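Local coordinates for protein sensor histidine kinase (PDB 3VA9) that probably acts as a membrane-bound sensor kinase of a two-component system, using ATP to phosphorylate protein histidine, and is seen here as its sensor domain, at residues A23-S37 against Y53-L67. Sequence-based numbering, arbitrary orientation.
Sequences AISAIQQAVLEAETS and YIRARDALAARLDGL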
loop_
_atom_site.group_PDB
_atom_site.type_symbol
_atom_site.label_atom_id
_atom_site.label_comp_id
_atom_site.label_asym_id
_atom_site.label_seq_id
_atom_site.Cartn_x
_atom_site.Cartn_y
_atom_site.Cartn_z
ATOM N N ALA A 23 2.761 -7.782 -10.704
ATOM C CA ALA A 23 3.114 -6.491 -10.124
ATOM C C ALA A 23 2.013 -5.945 -9.212
ATOM O O ALA A 23 2.297 -5.328 -8.193
ATOM C CB ALA A 23 3.446 -5.489 -11.226
ATOM N N ILE A 24 0.758 -6.178 -9.590
ATOM C CA ILE A 24 -0.390 -5.706 -8.819
ATOM C C ILE A 24 -0.518 -6.455 -7.495
ATOM O O ILE A 24 -0.862 -5.874 -6.468
ATOM C CB ILE A 24 -1.695 -5.863 -9.625
ATOM C CG1 ILE A 24 -1.733 -4.850 -10.770
ATOM C CG2 ILE A 24 -2.909 -5.692 -8.729
ATOM C CD1 ILE A 24 -2.894 -5.051 -11.706
ATOM N N SER A 25 -0.237 -7.753 -7.534
ATOM C CA SER A 25 -0.300 -8.595 -6.350
ATOM C C SER A 25 0.848 -8.277 -5.401
ATOM O O SER A 25 0.703 -8.347 -4.186
ATOM C CB SER A 25 -0.257 -10.068 -6.760
ATOM O OG SER A 25 0.315 -10.860 -5.740
ATOM N N ALA A 26 1.994 -7.925 -5.969
ATOM C CA ALA A 26 3.151 -7.543 -5.181
ATOM C C ALA A 26 2.924 -6.210 -4.464
ATOM O O ALA A 26 3.527 -5.941 -3.422
ATOM C CB ALA A 26 4.394 -7.482 -6.066
ATOM N N ILE A 27 2.048 -5.379 -5.018
ATOM C CA ILE A 27 1.711 -4.102 -4.388
ATOM C C ILE A 27 0.786 -4.290 -3.183
ATOM O O ILE A 27 0.990 -3.693 -2.128
ATOM C CB ILE A 27 1.101 -3.116 -5.405
ATOM C CG1 ILE A 27 2.204 -2.591 -6.325
ATOM C CG2 ILE A 27 0.406 -1.963 -4.690
ATOM C CD1 ILE A 27 1.697 -1.844 -7.512
ATOM N N GLN A 28 -0.232 -5.120 -3.361
ATOM C CA GLN A 28 -1.089 -5.554 -2.264
ATOM C C GLN A 28 -0.245 -6.123 -1.120
ATOM O O GLN A 28 -0.400 -5.722 0.029
ATOM C CB GLN A 28 -2.065 -6.610 -2.783
ATOM C CG GLN A 28 -2.771 -7.421 -1.721
ATOM C CD GLN A 28 -3.490 -8.623 -2.316
ATOM O OE1 GLN A 28 -2.917 -9.713 -2.438
ATOM N NE2 GLN A 28 -4.747 -8.426 -2.703
ATOM N N GLN A 29 0.657 -7.046 -1.449
ATOM C CA GLN A 29 1.575 -7.624 -0.469
ATOM C C GLN A 29 2.318 -6.564 0.344
ATOM O O GLN A 29 2.304 -6.599 1.580
ATOM C CB GLN A 29 2.585 -8.552 -1.153
ATOM C CG GLN A 29 3.658 -9.102 -0.212
ATOM C CD GLN A 29 4.686 -9.972 -0.925
ATOM O OE1 GLN A 29 4.621 -10.163 -2.140
ATOM N NE2 GLN A 29 5.641 -10.505 -0.166
ATOM N N ALA A 30 2.964 -5.628 -0.352
ATOM C CA ALA A 30 3.777 -4.594 0.295
ATOM C C ALA A 30 2.966 -3.700 1.231
ATOM O O ALA A 30 3.448 -3.310 2.292
ATOM C CB ALA A 30 4.508 -3.754 -0.744
ATOM N N VAL A 31 1.740 -3.375 0.836
ATOM C CA VAL A 31 0.845 -2.587 1.687
ATOM C C VAL A 31 0.502 -3.330 2.989
ATOM O O VAL A 31 0.535 -2.746 4.070
ATOM C CB VAL A 31 -0.455 -2.220 0.941
ATOM C CG1 VAL A 31 -1.495 -1.678 1.902
ATOM C CG2 VAL A 31 -0.164 -1.210 -0.158
ATOM N N LEU A 32 0.192 -4.620 2.876
ATOM C CA LEU A 32 -0.083 -5.458 4.050
ATOM C C LEU A 32 1.145 -5.594 4.926
ATOM O O LEU A 32 1.060 -5.501 6.144
ATOM C CB LEU A 32 -0.566 -6.849 3.632
ATOM C CG LEU A 32 -1.962 -6.833 3.019
ATOM C CD1 LEU A 32 -2.281 -8.153 2.337
ATOM C CD2 LEU A 32 -2.960 -6.508 4.112
ATOM N N GLU A 33 2.291 -5.799 4.290
ATOM C CA GLU A 33 3.551 -5.926 5.011
ATOM C C GLU A 33 3.920 -4.654 5.788
ATOM O O GLU A 33 4.450 -4.737 6.890
ATOM C CB GLU A 33 4.671 -6.345 4.054
ATOM C CG GLU A 33 5.954 -6.759 4.752
ATOM C CD GLU A 33 5.749 -7.916 5.723
ATOM O OE1 GLU A 33 5.218 -8.964 5.298
ATOM O OE2 GLU A 33 6.125 -7.780 6.909
ATOM N N ALA A 34 3.624 -3.481 5.227
ATOM C CA ALA A 34 3.883 -2.216 5.923
ATOM C C ALA A 34 2.990 -2.088 7.155
ATOM O O ALA A 34 3.441 -1.699 8.236
ATOM C CB ALA A 34 3.662 -1.027 4.979
ATOM N N GLU A 35 1.715 -2.417 6.980
ATOM C CA GLU A 35 0.765 -2.381 8.083
ATOM C C GLU A 35 1.118 -3.383 9.186
ATOM O O GLU A 35 1.231 -3.022 10.356
ATOM C CB GLU A 35 -0.649 -2.651 7.571
ATOM C CG GLU A 35 -1.716 -2.469 8.628
ATOM C CD GLU A 35 -3.066 -2.925 8.141
ATOM O OE1 GLU A 35 -3.801 -2.083 7.597
ATOM O OE2 GLU A 35 -3.384 -4.128 8.289
ATOM N N THR A 36 1.306 -4.643 8.814
ATOM C CA THR A 36 1.606 -5.655 9.812
ATOM C C THR A 36 2.929 -5.351 10.539
ATOM O O THR A 36 3.052 -5.585 11.741
ATOM C CB THR A 36 1.609 -7.079 9.211
ATOM O OG1 THR A 36 1.392 -8.033 10.256
ATOM C CG2 THR A 36 2.941 -7.385 8.517
ATOM N N SER A 37 3.904 -4.805 9.819
ATOM C CA SER A 37 5.196 -4.492 10.430
ATOM C C SER A 37 5.070 -3.342 11.423
ATOM O O SER A 37 5.641 -3.386 12.505
ATOM C CB SER A 37 6.243 -4.171 9.365
ATOM O OG SER A 37 6.504 -5.320 8.597
ATOM N N TYR A 53 8.827 -2.405 8.212
ATOM C CA TYR A 53 7.911 -1.369 7.750
ATOM C C TYR A 53 8.612 -0.514 6.703
ATOM O O TYR A 53 8.066 -0.275 5.630
ATOM C CB TYR A 53 7.410 -0.492 8.910
ATOM C CG TYR A 53 6.835 0.832 8.442
ATOM C CD1 TYR A 53 5.537 0.913 7.958
ATOM C CD2 TYR A 53 7.603 1.990 8.456
ATOM C CE1 TYR A 53 5.014 2.104 7.510
ATOM C CE2 TYR A 53 7.087 3.196 8.009
ATOM C CZ TYR A 53 5.797 3.243 7.536
ATOM O OH TYR A 53 5.281 4.434 7.092
ATOM N N ILE A 54 9.824 -0.060 7.020
ATOM C CA ILE A 54 10.627 0.737 6.084
ATOM C C ILE A 54 10.856 0.002 4.760
ATOM O O ILE A 54 10.681 0.575 3.686
ATOM C CB ILE A 54 11.987 1.151 6.702
ATOM C CG1 ILE A 54 11.780 2.223 7.772
ATOM C CG2 ILE A 54 12.964 1.659 5.627
ATOM C CD1 ILE A 54 12.965 2.398 8.672
ATOM N N ARG A 55 11.220 -1.276 4.847
ATOM C CA ARG A 55 11.425 -2.094 3.655
ATOM C C ARG A 55 10.158 -2.203 2.798
ATOM O O ARG A 55 10.202 -2.015 1.578
ATOM C CB ARG A 55 11.936 -3.489 4.028
ATOM C CG ARG A 55 12.258 -4.344 2.816
ATOM C CD ARG A 55 12.639 -5.772 3.173
ATOM N NE ARG A 55 13.086 -6.485 1.977
ATOM C CZ ARG A 55 13.327 -7.792 1.909
ATOM N NH1 ARG A 55 13.164 -8.567 2.974
ATOM N NH2 ARG A 55 13.731 -8.326 0.765
ATOM N N ALA A 56 9.031 -2.504 3.436
ATOM C CA ALA A 56 7.770 -2.609 2.718
ATOM C C ALA A 56 7.369 -1.259 2.102
ATOM O O ALA A 56 6.922 -1.197 0.958
ATOM C CB ALA A 56 6.670 -3.138 3.643
ATOM N N ARG A 57 7.546 -0.182 2.854
ATOM C CA ARG A 57 7.283 1.160 2.332
ATOM C C ARG A 57 8.161 1.487 1.116
ATOM O O ARG A 57 7.684 2.022 0.117
ATOM C CB ARG A 57 7.495 2.208 3.425
ATOM C CG ARG A 57 7.152 3.621 2.994
ATOM C CD ARG A 57 7.858 4.631 3.874
ATOM N NE ARG A 57 9.307 4.545 3.707
ATOM C CZ ARG A 57 10.192 5.061 4.552
ATOM N NH1 ARG A 57 9.775 5.693 5.642
ATOM N NH2 ARG A 57 11.493 4.938 4.314
ATOM N N ASP A 58 9.446 1.171 1.206
ATOM C CA ASP A 58 10.358 1.403 0.086
ATOM C C ASP A 58 9.999 0.516 -1.115
ATOM O O ASP A 58 10.010 0.969 -2.263
ATOM C CB ASP A 58 11.808 1.155 0.513
ATOM C CG ASP A 58 12.324 2.205 1.491
ATOM O OD1 ASP A 58 11.712 3.286 1.585
ATOM O OD2 ASP A 58 13.350 1.957 2.159
ATOM N N ALA A 59 9.664 -0.742 -0.840
ATOM C CA ALA A 59 9.321 -1.694 -1.889
ATOM C C ALA A 59 8.021 -1.292 -2.589
ATOM O O ALA A 59 7.891 -1.408 -3.810
ATOM C CB ALA A 59 9.224 -3.111 -1.317
ATOM N N LEU A 60 7.066 -0.802 -1.812
ATOM C CA LEU A 60 5.814 -0.304 -2.373
ATOM C C LEU A 60 6.063 0.819 -3.377
ATOM O O LEU A 60 5.555 0.789 -4.503
ATOM C CB LEU A 60 4.904 0.194 -1.255
ATOM C CG LEU A 60 3.534 0.774 -1.622
ATOM C CD1 LEU A 60 2.720 -0.173 -2.491
ATOM C CD2 LEU A 60 2.761 1.141 -0.354
ATOM N N ALA A 61 6.831 1.818 -2.956
ATOM C CA ALA A 61 7.160 2.936 -3.829
ATOM C C ALA A 61 7.812 2.428 -5.123
ATOM O O ALA A 61 7.399 2.805 -6.218
ATOM C CB ALA A 61 8.070 3.931 -3.106
ATOM N N ALA A 62 8.804 1.549 -4.988
ATOM C CA ALA A 62 9.504 0.998 -6.150
ATOM C C ALA A 62 8.577 0.186 -7.059
ATOM O O ALA A 62 8.656 0.286 -8.279
ATOM C CB ALA A 62 10.690 0.158 -5.712
ATOM N N ARG A 63 7.695 -0.608 -6.459
ATOM C CA ARG A 63 6.746 -1.414 -7.228
ATOM C C ARG A 63 5.675 -0.570 -7.912
ATOM O O ARG A 63 5.233 -0.898 -9.016
ATOM C CB ARG A 63 6.111 -2.481 -6.339
ATOM C CG ARG A 63 7.104 -3.537 -5.913
ATOM C CD ARG A 63 6.566 -4.449 -4.835
ATOM N NE ARG A 63 7.636 -5.293 -4.303
ATOM C CZ ARG A 63 7.492 -6.144 -3.292
ATOM N NH1 ARG A 63 6.317 -6.275 -2.689
ATOM N NH2 ARG A 63 8.527 -6.859 -2.884
ATOM N N LEU A 64 5.259 0.514 -7.258
ATOM C CA LEU A 64 4.344 1.466 -7.880
ATOM C C LEU A 64 5.003 2.175 -9.067
ATOM O O LEU A 64 4.375 2.336 -10.114
ATOM C CB LEU A 64 3.822 2.490 -6.864
ATOM C CG LEU A 64 2.802 1.955 -5.848
ATOM C CD1 LEU A 64 2.699 2.848 -4.621
ATOM C CD2 LEU A 64 1.434 1.745 -6.485
ATOM N N ASP A 65 6.257 2.603 -8.895
ATOM C CA ASP A 65 7.008 3.271 -9.971
ATOM C C ASP A 65 7.114 2.361 -11.202
ATOM O O ASP A 65 6.981 2.811 -12.340
ATOM C CB ASP A 65 8.430 3.641 -9.523
ATOM C CG ASP A 65 8.469 4.663 -8.399
ATOM O OD1 ASP A 65 7.476 5.398 -8.192
ATOM O OD2 ASP A 65 9.528 4.740 -7.729
ATOM N N GLY A 66 7.368 1.079 -10.955
ATOM C CA GLY A 66 7.542 0.100 -12.014
ATOM C C GLY A 66 6.259 -0.359 -12.682
ATOM O O GLY A 66 6.231 -0.599 -13.886
ATOM N N LEU A 67 5.196 -0.506 -11.899
ATOM C CA LEU A 67 3.898 -0.844 -12.457
ATOM C C LEU A 67 3.508 0.258 -13.420
ATOM O O LEU A 67 2.978 0.003 -14.503
ATOM C CB LEU A 67 2.854 -0.951 -11.348
ATOM C CG LEU A 67 1.396 -1.095 -11.780
ATOM C CD1 LEU A 67 1.168 -2.427 -12.485
ATOM C CD2 LEU A 67 0.474 -0.949 -10.579
#
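I27 and R63 interlock as reciprocal knobs-into-holes between the first two antiparallel helices of the four-helix-bundle sensor domain, a CHASE3 family member; the segment axes approach to 7.9 Å at 156° between their directions. I27 sits among L60, R63, L64 and L67. Its CG1 branch lies anti to the carbonyl carbon (chi1 -74°), which, with an extended second torsion, carries CD1 to L64 CD2 and, tighter than usual van der Waals contact, to L67 CD2 at 3.4 Å. The other branch, CG2, meets L60 CD1 at 3.7 Å, the two side chains lying roughly perpendicular. L60 also spreads both methyls against V31 CG2 and touches M92 of helix 75-101.

R63 fills the hole formed by A26, I27, Q29 and A30. Its chain, extended from CG to NE, runs antiparallel alongside I27 and brings NH1 to A26 O at 2.9 Å, with an N-H...O angle of 140°. That oxygen already accepts from A30 N, and the two donors arrive from opposite faces of the carbonyl plane. A59 CB lies over one guanidinium face, offset toward the rim. A leucine in place of R63 would probably leave A26 O without its cross-helix donor and open a gap beside the A30 methyl, where NH1 now packs.

Toward the S37 end the alanines A34 and A56 permit close approach: A34 CA lies 4.5 Å from Y53 CA, and A56 CB packs 3.5 Å from A30 O. Y53 turns its ring edge to the backbone, with CD1 3.4 Å from A34 O, which lies in the ring plane.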